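Local coordinates for protein trichothecene 3-O-acetyltransferase TRI101 (Fusarium sporotrichioides, PDB 2ZBA) that transfers an acetyl group from acetyl-coenzyme A to the 3-hydroxyl of trichothecene mycotoxins during their biosynthesis, at residues 163-168 against 314-319; 33-38 against 105-110; 294-299 against 322-327. All blocks are in the same frame, centred on the assembly; numbering follows the deposited sequence.

Interaction 1. Residues 163-168 against 314-319. With ZBA (12,13-Epoxytrichothec-9-ene-3,4,8,15-tetrol-4,15-diacetate-8-isovalerate), chain F.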
loop_
_atom_site.group_PDB
_atom_site.type_symbol
_atom_site.label_atom_id
_atom_site.label_comp_id
_atom_site.label_asym_id
_atom_site.label_seq_id
_atom_site.Cartn_x
_atom_site.Cartn_y
_atom_site.Cartn_z
ATOM N N GLY A 163 -8.558 3.770 -3.947
ATOM C CA GLY A 163 -8.239 5.124 -3.484
ATOM C C GLY A 163 -7.175 5.745 -4.385
ATOM O O GLY A 163 -6.154 5.133 -4.627
ATOM N N GLN A 164 -7.434 6.949 -4.901
ATOM C CA GLN A 164 -6.471 7.693 -5.725
ATOM C C GLN A 164 -5.224 7.998 -4.883
ATOM O O GLN A 164 -5.313 8.609 -3.817
ATOM C CB GLN A 164 -7.119 8.981 -6.261
ATOM C CG GLN A 164 -6.605 9.426 -7.631
ATOM C CD GLN A 164 -5.106 9.600 -7.646
ATOM O OE1 GLN A 164 -4.399 8.919 -8.404
ATOM N NE2 GLN A 164 -4.601 10.483 -6.770
ATOM N N HIS A 165 -4.062 7.560 -5.348
ATOM C CA HIS A 165 -2.883 7.581 -4.490
ATOM C C HIS A 165 -2.340 8.969 -4.072
ATOM O O HIS A 165 -1.677 9.081 -3.043
ATOM C CB HIS A 165 -1.769 6.686 -5.037
ATOM C CG HIS A 165 -0.830 6.203 -3.973
ATOM N ND1 HIS A 165 -0.191 4.983 -4.031
ATOM C CD2 HIS A 165 -0.432 6.781 -2.815
ATOM C CE1 HIS A 165 0.559 4.832 -2.953
ATOM N NE2 HIS A 165 0.432 5.911 -2.200
ATOM N N GLY A 166 -2.614 10.019 -4.839
ATOM C CA GLY A 166 -2.176 11.370 -4.444
ATOM C C GLY A 166 -3.025 11.922 -3.315
ATOM O O GLY A 166 -2.576 12.759 -2.516
ATOM N N ALA A 167 -4.259 11.430 -3.272
ATOM C CA ALA A 167 -5.256 11.758 -2.265
ATOM C C ALA A 167 -5.089 10.949 -0.984
ATOM O O ALA A 167 -5.484 11.399 0.073
ATOM C CB ALA A 167 -6.690 11.559 -2.835
HETATM N N MSE A 168 -4.527 9.754 -1.068
HETATM C CA MSE A 168 -4.384 8.923 0.127
HETATM C C MSE A 168 -3.315 7.874 -0.037
HETATM O O MSE A 168 -3.168 7.312 -1.117
HETATM C CB MSE A 168 -5.733 8.245 0.493
HETATM C CG MSE A 168 -6.321 7.324 -0.581
HETATM SE SE MSE A 168 -8.168 6.840 -0.129
HETATM C CE MSE A 168 -8.954 8.391 -0.834
ATOM N N PRO A 314 -6.406 11.002 6.826
ATOM C CA PRO A 314 -6.790 10.271 5.613
ATOM C C PRO A 314 -5.971 10.570 4.346
ATOM O O PRO A 314 -6.219 9.959 3.301
ATOM C CB PRO A 314 -8.240 10.712 5.410
ATOM C CG PRO A 314 -8.304 12.102 5.969
ATOM C CD PRO A 314 -7.228 12.217 7.012
ATOM N N GLY A 315 -4.999 11.482 4.447
ATOM C CA GLY A 315 -4.284 11.972 3.290
ATOM C C GLY A 315 -3.131 11.097 2.875
ATOM O O GLY A 315 -3.116 9.894 3.147
ATOM N N LEU A 316 -2.186 11.694 2.162
ATOM C CA LEU A 316 -0.955 11.002 1.804
ATOM C C LEU A 316 0.178 11.599 2.635
ATOM O O LEU A 316 0.565 12.758 2.445
ATOM C CB LEU A 316 -0.630 11.093 0.304
ATOM C CG LEU A 316 0.708 10.352 0.083
ATOM C CD1 LEU A 316 0.658 9.219 -0.882
ATOM C CD2 LEU A 316 1.881 11.296 -0.198
ATOM N N LEU A 317 0.692 10.780 3.545
ATOM C CA LEU A 317 1.706 11.182 4.480
ATOM C C LEU A 317 2.628 9.988 4.673
ATOM O O LEU A 317 2.551 9.252 5.656
ATOM C CB LEU A 317 1.059 11.654 5.795
ATOM C CG LEU A 317 2.017 12.221 6.837
ATOM C CD1 LEU A 317 3.175 13.056 6.190
ATOM C CD2 LEU A 317 1.259 13.017 7.860
ATOM N N GLN A 318 3.499 9.812 3.694
ATOM C CA GLN A 318 4.307 8.626 3.564
ATOM C C GLN A 318 5.667 9.097 3.079
ATOM O O GLN A 318 5.768 10.164 2.459
ATOM C CB GLN A 318 3.653 7.734 2.507
ATOM C CG GLN A 318 4.285 6.380 2.277
ATOM C CD GLN A 318 3.506 5.560 1.260
ATOM O OE1 GLN A 318 2.788 4.625 1.631
ATOM N NE2 GLN A 318 3.611 5.926 -0.022
ATOM N N ASN A 319 6.705 8.328 3.396
ATOM C CA ASN A 319 8.001 8.463 2.755
ATOM C C ASN A 319 8.559 7.053 2.636
ATOM O O ASN A 319 7.839 6.082 2.885
ATOM C CB ASN A 319 8.913 9.364 3.607
ATOM C CG ASN A 319 10.003 10.046 2.791
ATOM O OD1 ASN A 319 10.357 9.600 1.699
ATOM N ND2 ASN A 319 10.549 11.130 3.333
HETATM O O18 ZBA F . 6.665 1.199 -8.604
HETATM C C44 ZBA F . 5.893 2.062 -8.940
HETATM C C45 ZBA F . 6.150 3.154 -9.914
HETATM C C46 ZBA F . 5.025 3.496 -10.808
HETATM C C48 ZBA F . 4.457 2.576 -11.765
HETATM C C47 ZBA F . 4.364 4.827 -10.843
HETATM O O17 ZBA F . 4.668 2.086 -8.415
HETATM C C31 ZBA F . 4.320 1.280 -7.248
HETATM C C30 ZBA F . 5.039 1.783 -6.006
HETATM C C32 ZBA F . 2.825 1.267 -7.194
HETATM C C39 ZBA F . 2.160 0.699 -8.410
HETATM C C33 ZBA F . 2.179 1.705 -6.135
HETATM C C34 ZBA F . 2.849 2.186 -4.895
HETATM O O10 ZBA F . 2.965 1.040 -3.971
HETATM C C29 ZBA F . 4.283 2.805 -5.085
HETATM C C38 ZBA F . 4.146 4.165 -5.803
HETATM O O12 ZBA F . 5.377 4.482 -6.497
HETATM C C40 ZBA F . 5.586 5.763 -6.795
HETATM C C41 ZBA F . 6.843 5.942 -7.580
HETATM O O13 ZBA F . 4.900 6.637 -6.495
HETATM C C28 ZBA F . 4.999 2.991 -3.652
HETATM C C37 ZBA F . 6.366 3.712 -3.800
HETATM C C35 ZBA F . 5.096 1.596 -3.007
HETATM C C25 ZBA F . 3.688 1.248 -2.741
HETATM C C36 ZBA F . 6.191 0.661 -3.066
HETATM O O11 ZBA F . 5.932 1.402 -1.863
HETATM C C27 ZBA F . 4.017 3.667 -2.591
HETATM C C26 ZBA F . 3.347 2.477 -1.925
HETATM O O16 ZBA F . 1.957 2.599 -1.766
HETATM O O14 ZBA F . 4.628 4.503 -1.561
HETATM O O HOH W 1 -7.803 11.314 1.181
#
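Leu316 and His165 make the main apolar contact. Leu316 CD1 lies at the edge of the imidazole, near its plane, 3.3 Å from His165 CD2, and the same methyl is 3.2 Å from His165 O. The methyl is thus wedged against both the ring and the carbonyl of His165, a position reached with CG of Leu316 anti to the backbone N (chi1 179°). No direct hydrogen bond joins the two segments. Two CA-H...O contacts stand in instead, Gly315 CA to Ala167 O at 3.5 Å and Met168 CA to Gly315 O at 3.4 Å, with angles at H of 148° and 150°. One water bridges the backbones, donating to Ala167 O (2.6 Å) and to Pro314 O (3.0 Å). The trichothecene meets both segments: its O16 lies at the imidazole edge, 2.9 Å from His165 CE1, while Gln318 reaches toward O14 with an extended chain, at an NE2 separation too short to be trusted. His165 NE2 is buried with no partner in the model. His165 and Gln318 also touch coenzyme A, so the contact lines the place where the trichothecene and the coenzyme meet. His165 and Asp169 fit the ends of the HxxxD motif of the BAHD superfamily; Asp169 OD2 accepts from Leu317 N, fixing the second segment to the motif. The contact joins the end of strand 156-164 to the approach to strand 318-326, with Leu25 of helix 23-26 against His165 and Leu316, and Ile176 of helix 170-184 against Met168 and Pro314.

Interaction 2. Residues 33-38 against 105-110; sequences SLVYPV and PTIEGL
Pro37 and Ile107 mark the closest backbone approach, with their CA atoms 6.9 Å apart, a spacing that leaves room for side chains and brings no hydrogen bond across. Residues 33-37 are extended strand, whereas 105-110 turn into a helix that starts at Ile107. Its first turn is well formed: Leu110 N bonds to Thr106 O at 2.8 Å, and Thr106 is the N-cap, its OG1 accepting from Gly109 N at 2.9 Å with an N-H...O angle of 149°. This cap sits away from the strand, on the more exposed side of the turn, so it shapes the helix start without joining the contact. The contact itself is apolar and rests largely on one methyl. Ile107 CD1 meets Val35 CG1 at 4.0 Å, Tyr36 O at 4.0 Å and Pro37 CA at 4.1 Å, and so lies along three consecutive strand residues. With CG1 roughly anti to the backbone N (chi1 -157°) and a bend at the next torsion, CD1 comes to lie against the strand; the Val35 and Ile107 side chains run antiparallel, each passing alongside the other. One helical turn on, Leu110 CD1 reaches the same Val35 CG1 at 4.3 Å. Tyr36 points the other way, packing on Phe398 and Pro405 while its OH bonds to Tyr396 O. The arrangement seats the start of helix 107-113 on one face of strand 29-37, which lies between strands 156-164 and 407-409 of a mixed sheet; there Val35 also touches Ile158 of strand 156-164 and Phe120 of a loop.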
loop_
_atom_site.group_PDB
_atom_site.type_symbol
_atom_site.label_atom_id
_atom_site.label_comp_id
_atom_site.label_asym_id
_atom_site.label_seq_id
_atom_site.Cartn_x
_atom_site.Cartn_y
_atom_site.Cartn_z
ATOM N N SER A 33 -9.077 -5.800 -1.270
ATOM C CA SER A 33 -10.302 -6.606 -1.343
ATOM C C SER A 33 -10.566 -7.322 -0.037
ATOM O O SER A 33 -9.667 -7.969 0.508
ATOM C CB SER A 33 -10.223 -7.651 -2.453
ATOM O OG SER A 33 -10.097 -7.043 -3.701
ATOM N N LEU A 34 -11.807 -7.224 0.441
ATOM C CA LEU A 34 -12.231 -7.923 1.658
ATOM C C LEU A 34 -13.248 -8.981 1.265
ATOM O O LEU A 34 -14.288 -8.650 0.698
ATOM C CB LEU A 34 -12.832 -6.961 2.682
ATOM C CG LEU A 34 -11.881 -6.067 3.499
ATOM C CD1 LEU A 34 -10.855 -5.281 2.634
ATOM C CD2 LEU A 34 -12.674 -5.116 4.413
ATOM N N VAL A 35 -12.929 -10.243 1.556
ATOM C CA VAL A 35 -13.782 -11.403 1.231
ATOM C C VAL A 35 -14.549 -11.928 2.463
ATOM O O VAL A 35 -13.953 -12.135 3.528
ATOM C CB VAL A 35 -12.944 -12.539 0.631
ATOM C CG1 VAL A 35 -13.843 -13.659 0.065
ATOM C CG2 VAL A 35 -11.992 -11.980 -0.452
ATOM N N TYR A 36 -15.857 -12.152 2.285
ATOM C CA TYR A 36 -16.775 -12.671 3.309
ATOM C C TYR A 36 -17.599 -13.848 2.739
ATOM O O TYR A 36 -17.957 -13.825 1.554
ATOM C CB TYR A 36 -17.784 -11.610 3.746
ATOM C CG TYR A 36 -17.234 -10.287 4.234
ATOM C CD1 TYR A 36 -17.173 -9.991 5.593
ATOM C CD2 TYR A 36 -16.814 -9.314 3.325
ATOM C CE1 TYR A 36 -16.674 -8.754 6.036
ATOM C CE2 TYR A 36 -16.329 -8.093 3.745
ATOM C CZ TYR A 36 -16.253 -7.811 5.085
ATOM O OH TYR A 36 -15.752 -6.584 5.470
ATOM N N PRO A 37 -17.906 -14.870 3.576
ATOM C CA PRO A 37 -18.871 -15.897 3.149
ATOM C C PRO A 37 -20.292 -15.329 3.199
ATOM O O PRO A 37 -20.570 -14.442 4.008
ATOM C CB PRO A 37 -18.712 -16.995 4.210
ATOM C CG PRO A 37 -18.306 -16.256 5.462
ATOM C CD PRO A 37 -17.397 -15.125 4.941
ATOM N N VAL A 38 -21.171 -15.810 2.326
ATOM C CA VAL A 38 -22.581 -15.423 2.370
ATOM C C VAL A 38 -23.416 -16.688 2.412
ATOM O O VAL A 38 -23.363 -17.527 1.492
ATOM C CB VAL A 38 -23.004 -14.524 1.181
ATOM C CG1 VAL A 38 -24.535 -14.332 1.153
ATOM C CG2 VAL A 38 -22.292 -13.182 1.252
ATOM N N PRO A 105 -14.013 -16.399 -9.516
ATOM C CA PRO A 105 -13.691 -17.137 -8.293
ATOM C C PRO A 105 -14.929 -17.449 -7.487
ATOM O O PRO A 105 -15.872 -16.673 -7.483
ATOM C CB PRO A 105 -12.809 -16.155 -7.513
ATOM C CG PRO A 105 -13.197 -14.793 -8.050
ATOM C CD PRO A 105 -13.411 -15.048 -9.506
ATOM N N THR A 106 -14.923 -18.596 -6.821
ATOM C CA THR A 106 -15.964 -18.937 -5.865
ATOM C C THR A 106 -15.315 -18.979 -4.478
ATOM O O THR A 106 -14.105 -19.141 -4.385
ATOM C CB THR A 106 -16.597 -20.303 -6.200
ATOM O OG1 THR A 106 -15.613 -21.327 -6.062
ATOM C CG2 THR A 106 -17.159 -20.331 -7.652
ATOM N N ILE A 107 -16.108 -18.840 -3.416
ATOM C CA ILE A 107 -15.623 -19.068 -2.022
ATOM C C ILE A 107 -14.917 -20.415 -1.812
ATOM O O ILE A 107 -13.857 -20.466 -1.195
ATOM C CB ILE A 107 -16.752 -18.847 -0.953
ATOM C CG1 ILE A 107 -16.172 -18.517 0.438
ATOM C CG2 ILE A 107 -17.710 -20.044 -0.868
ATOM C CD1 ILE A 107 -15.795 -17.065 0.644
ATOM N N GLU A 108 -15.473 -21.499 -2.355
ATOM C CA GLU A 108 -14.851 -22.807 -2.187
ATOM C C GLU A 108 -13.585 -22.906 -3.008
ATOM O O GLU A 108 -12.600 -23.530 -2.578
ATOM C CB GLU A 108 -15.815 -23.967 -2.500
ATOM C CG GLU A 108 -16.838 -24.277 -1.362
ATOM C CD GLU A 108 -16.242 -24.241 0.062
ATOM O OE1 GLU A 108 -15.246 -24.956 0.340
ATOM O OE2 GLU A 108 -16.778 -23.492 0.917
ATOM N N GLY A 109 -13.604 -22.301 -4.194
ATOM C CA GLY A 109 -12.399 -22.231 -5.030
ATOM C C GLY A 109 -11.290 -21.441 -4.340
ATOM O O GLY A 109 -10.111 -21.821 -4.380
ATOM N N LEU A 110 -11.675 -20.340 -3.715
ATOM C CA LEU A 110 -10.742 -19.496 -2.946
ATOM C C LEU A 110 -10.147 -20.212 -1.723
ATOM O O LEU A 110 -8.943 -20.178 -1.487
ATOM C CB LEU A 110 -11.443 -18.215 -2.524
ATOM C CG LEU A 110 -11.577 -17.183 -3.659
ATOM C CD1 LEU A 110 -12.541 -16.043 -3.285
ATOM C CD2 LEU A 110 -10.207 -16.645 -4.080
#

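Interaction 3. Residues 294-299 against 322-327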
loop_
_atom_site.group_PDB
_atom_site.type_symbol
_atom_site.label_atom_id
_atom_site.label_comp_id
_atom_site.label_asym_id
_atom_site.label_seq_id
_atom_site.Cartn_x
_atom_site.Cartn_y
_atom_site.Cartn_z
ATOM N N PRO A 294 25.250 -3.387 -7.163
ATOM C CA PRO A 294 24.504 -2.557 -6.197
ATOM C C PRO A 294 23.041 -3.030 -6.008
ATOM O O PRO A 294 22.377 -3.435 -6.970
ATOM C CB PRO A 294 24.568 -1.148 -6.817
ATOM C CG PRO A 294 25.792 -1.182 -7.736
ATOM C CD PRO A 294 25.774 -2.591 -8.293
ATOM N N THR A 295 22.580 -3.046 -4.760
ATOM C CA THR A 295 21.189 -3.354 -4.492
ATOM C C THR A 295 20.651 -2.255 -3.595
ATOM O O THR A 295 21.289 -1.906 -2.601
ATOM C CB THR A 295 20.968 -4.786 -3.872
ATOM O OG1 THR A 295 19.594 -4.946 -3.524
ATOM C CG2 THR A 295 21.817 -5.031 -2.611
ATOM N N GLU A 296 19.512 -1.684 -3.980
ATOM C CA GLU A 296 18.804 -0.710 -3.146
ATOM C C GLU A 296 17.490 -1.297 -2.616
ATOM O O GLU A 296 16.679 -1.838 -3.384
ATOM C CB GLU A 296 18.548 0.587 -3.919
ATOM C CG GLU A 296 17.856 1.727 -3.118
ATOM C CD GLU A 296 18.051 3.106 -3.748
ATOM O OE1 GLU A 296 17.073 3.669 -4.274
ATOM O OE2 GLU A 296 19.194 3.626 -3.720
ATOM N N PHE A 297 17.296 -1.194 -1.299
ATOM C CA PHE A 297 16.028 -1.539 -0.665
ATOM C C PHE A 297 15.318 -0.217 -0.416
ATOM O O PHE A 297 15.879 0.673 0.221
ATOM C CB PHE A 297 16.257 -2.291 0.660
ATOM C CG PHE A 297 15.024 -2.988 1.202
ATOM C CD1 PHE A 297 14.152 -2.331 2.067
ATOM C CD2 PHE A 297 14.748 -4.309 0.860
ATOM C CE1 PHE A 297 13.011 -2.978 2.577
ATOM C CE2 PHE A 297 13.621 -4.967 1.377
ATOM C CZ PHE A 297 12.752 -4.294 2.219
ATOM N N CYS A 298 14.117 -0.072 -0.969
ATOM C CA CYS A 298 13.225 1.043 -0.652
ATOM C C CYS A 298 12.053 0.497 0.164
ATOM O O CYS A 298 11.381 -0.454 -0.274
ATOM C CB CYS A 298 12.705 1.733 -1.927
ATOM S SG CYS A 298 13.912 1.937 -3.237
ATOM N N ARG A 299 11.825 1.086 1.341
ATOM C CA ARG A 299 10.804 0.632 2.308
ATOM C C ARG A 299 9.860 1.759 2.674
ATOM O O ARG A 299 10.298 2.757 3.222
ATOM C CB ARG A 299 11.491 0.121 3.586
ATOM C CG ARG A 299 10.609 -0.637 4.543
ATOM C CD ARG A 299 11.325 -0.776 5.894
ATOM N NE ARG A 299 10.697 -1.767 6.769
ATOM C CZ ARG A 299 11.053 -2.003 8.027
ATOM N NH1 ARG A 299 12.043 -1.314 8.601
ATOM N NH2 ARG A 299 10.396 -2.931 8.719
ATOM N N TYR A 322 15.783 4.281 2.404
ATOM C CA TYR A 322 16.594 3.710 1.337
ATOM C C TYR A 322 17.860 3.086 1.879
ATOM O O TYR A 322 18.484 3.600 2.803
ATOM C CB TYR A 322 16.910 4.786 0.308
ATOM C CG TYR A 322 15.662 5.455 -0.213
ATOM C CD1 TYR A 322 14.877 4.843 -1.193
ATOM C CD2 TYR A 322 15.236 6.686 0.303
ATOM C CE1 TYR A 322 13.689 5.460 -1.660
ATOM C CE2 TYR A 322 14.062 7.301 -0.162
ATOM C CZ TYR A 322 13.305 6.687 -1.147
ATOM O OH TYR A 322 12.157 7.304 -1.601
ATOM N N HIS A 323 18.228 1.950 1.303
ATOM C CA HIS A 323 19.299 1.141 1.839
ATOM C C HIS A 323 20.104 0.608 0.670
ATOM O O HIS A 323 19.602 -0.188 -0.113
ATOM C CB HIS A 323 18.722 0.008 2.713
ATOM C CG HIS A 323 17.780 0.494 3.773
ATOM N ND1 HIS A 323 16.425 0.626 3.561
ATOM C CD2 HIS A 323 18.009 0.950 5.030
ATOM C CE1 HIS A 323 15.860 1.129 4.644
ATOM N NE2 HIS A 323 16.799 1.336 5.547
ATOM N N ASP A 324 21.341 1.081 0.533
ATOM C CA ASP A 324 22.208 0.635 -0.545
ATOM C C ASP A 324 23.283 -0.288 -0.019
ATOM O O ASP A 324 23.855 -0.047 1.048
ATOM C CB ASP A 324 22.863 1.824 -1.240
ATOM C CG ASP A 324 21.866 2.744 -1.867
ATOM O OD1 ASP A 324 21.157 2.317 -2.800
ATOM O OD2 ASP A 324 21.806 3.906 -1.445
ATOM N N SER A 325 23.547 -1.346 -0.775
ATOM C CA SER A 325 24.547 -2.335 -0.425
ATOM C C SER A 325 24.931 -3.033 -1.733
ATOM O O SER A 325 24.823 -2.434 -2.812
ATOM C CB SER A 325 23.950 -3.310 0.595
ATOM O OG SER A 325 24.898 -4.244 1.079
ATOM N N THR A 326 25.387 -4.280 -1.648
ATOM C CA THR A 326 25.638 -5.091 -2.842
ATOM C C THR A 326 24.952 -6.429 -2.653
ATOM O O THR A 326 24.816 -6.896 -1.529
ATOM C CB THR A 326 27.156 -5.329 -3.118
ATOM O OG1 THR A 326 27.753 -5.992 -1.996
ATOM C CG2 THR A 326 27.894 -4.007 -3.392
ATOM N N VAL A 327 24.512 -7.035 -3.749
ATOM C CA VAL A 327 23.831 -8.337 -3.705
ATOM C C VAL A 327 24.545 -9.390 -2.821
ATOM O O VAL A 327 23.906 -10.036 -2.002
ATOM C CB VAL A 327 23.554 -8.902 -5.142
ATOM C CG1 VAL A 327 22.814 -10.214 -5.051
ATOM C CG2 VAL A 327 22.733 -7.914 -5.963
#
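Phe297 and His323, a hydrogen-bonded antiparallel pair with CB atoms close together at 3.9 Å, leave the same face of the sheet next to each other, the Phe297 ring then turning away from the neighbouring strand. Strands 294-302 and 318-326 form the edge of a mixed sheet, antiparallel with a twist, 154° between their directions here. The pair is joined by Phe297 N to His323 O at 2.8 Å and by His323 N to Phe297 O at 2.9 Å. The His323 imidazole adds a weak bond from ND1 to Phe297 O at 3.4 Å, so that carbonyl takes two donors from one residue. Phe297, His323, Thr295 and Ser325 share the face that packs on helices, with Trp278 of helix 269-285 against both Phe297 and His323. On the other face Glu296 and Asp324 are likewise neighbours. Glu296 extends with CG anti to N, while CG of Asp324 is anti to the carbonyl carbon (chi1 -61°); this brings Glu296 OE2 to 2.5 Å from Asp324 OD1, the carboxylate planes 52° apart. Oxygens this close suggest that one acid holds a proton. Glu296 also touches the calcium ligand Asp376, placing this face beside the metal site. Next along, Cys298 SG meets the edge of the Tyr322 ring, 3.7 Å from CD1, in a sulfur-aromatic contact, while the ring stacks with His219. Near the start of strand 294-302, Thr295 N donates to Ser325 O at 3.0 Å, approaching from well above the carbonyl plane rather than along a lone pair.

Following the chain, interaction 2 closes first, bringing residues 105-110 back onto strand 29-37 within the N-terminal part of the fold. It is complete before interaction 1 opens at 163-168. That contact closes only at 314-319, after interaction 3 has begun at 294-299, and interaction 3 ends at 322-327; the two loops therefore cross. Strands 29-37 and 156-164 are neighbours in one sheet, which links interactions 2 and 1, while strand 318-326 carries both interactions 1 and 3. Interaction 1 thus joins the sheet holding strands 29-37 and 156-164 to the one holding strands 294-302 and 318-326, with interactions 2 and 3 on opposite sides of the chain's centre, their centres about 37 Å apart.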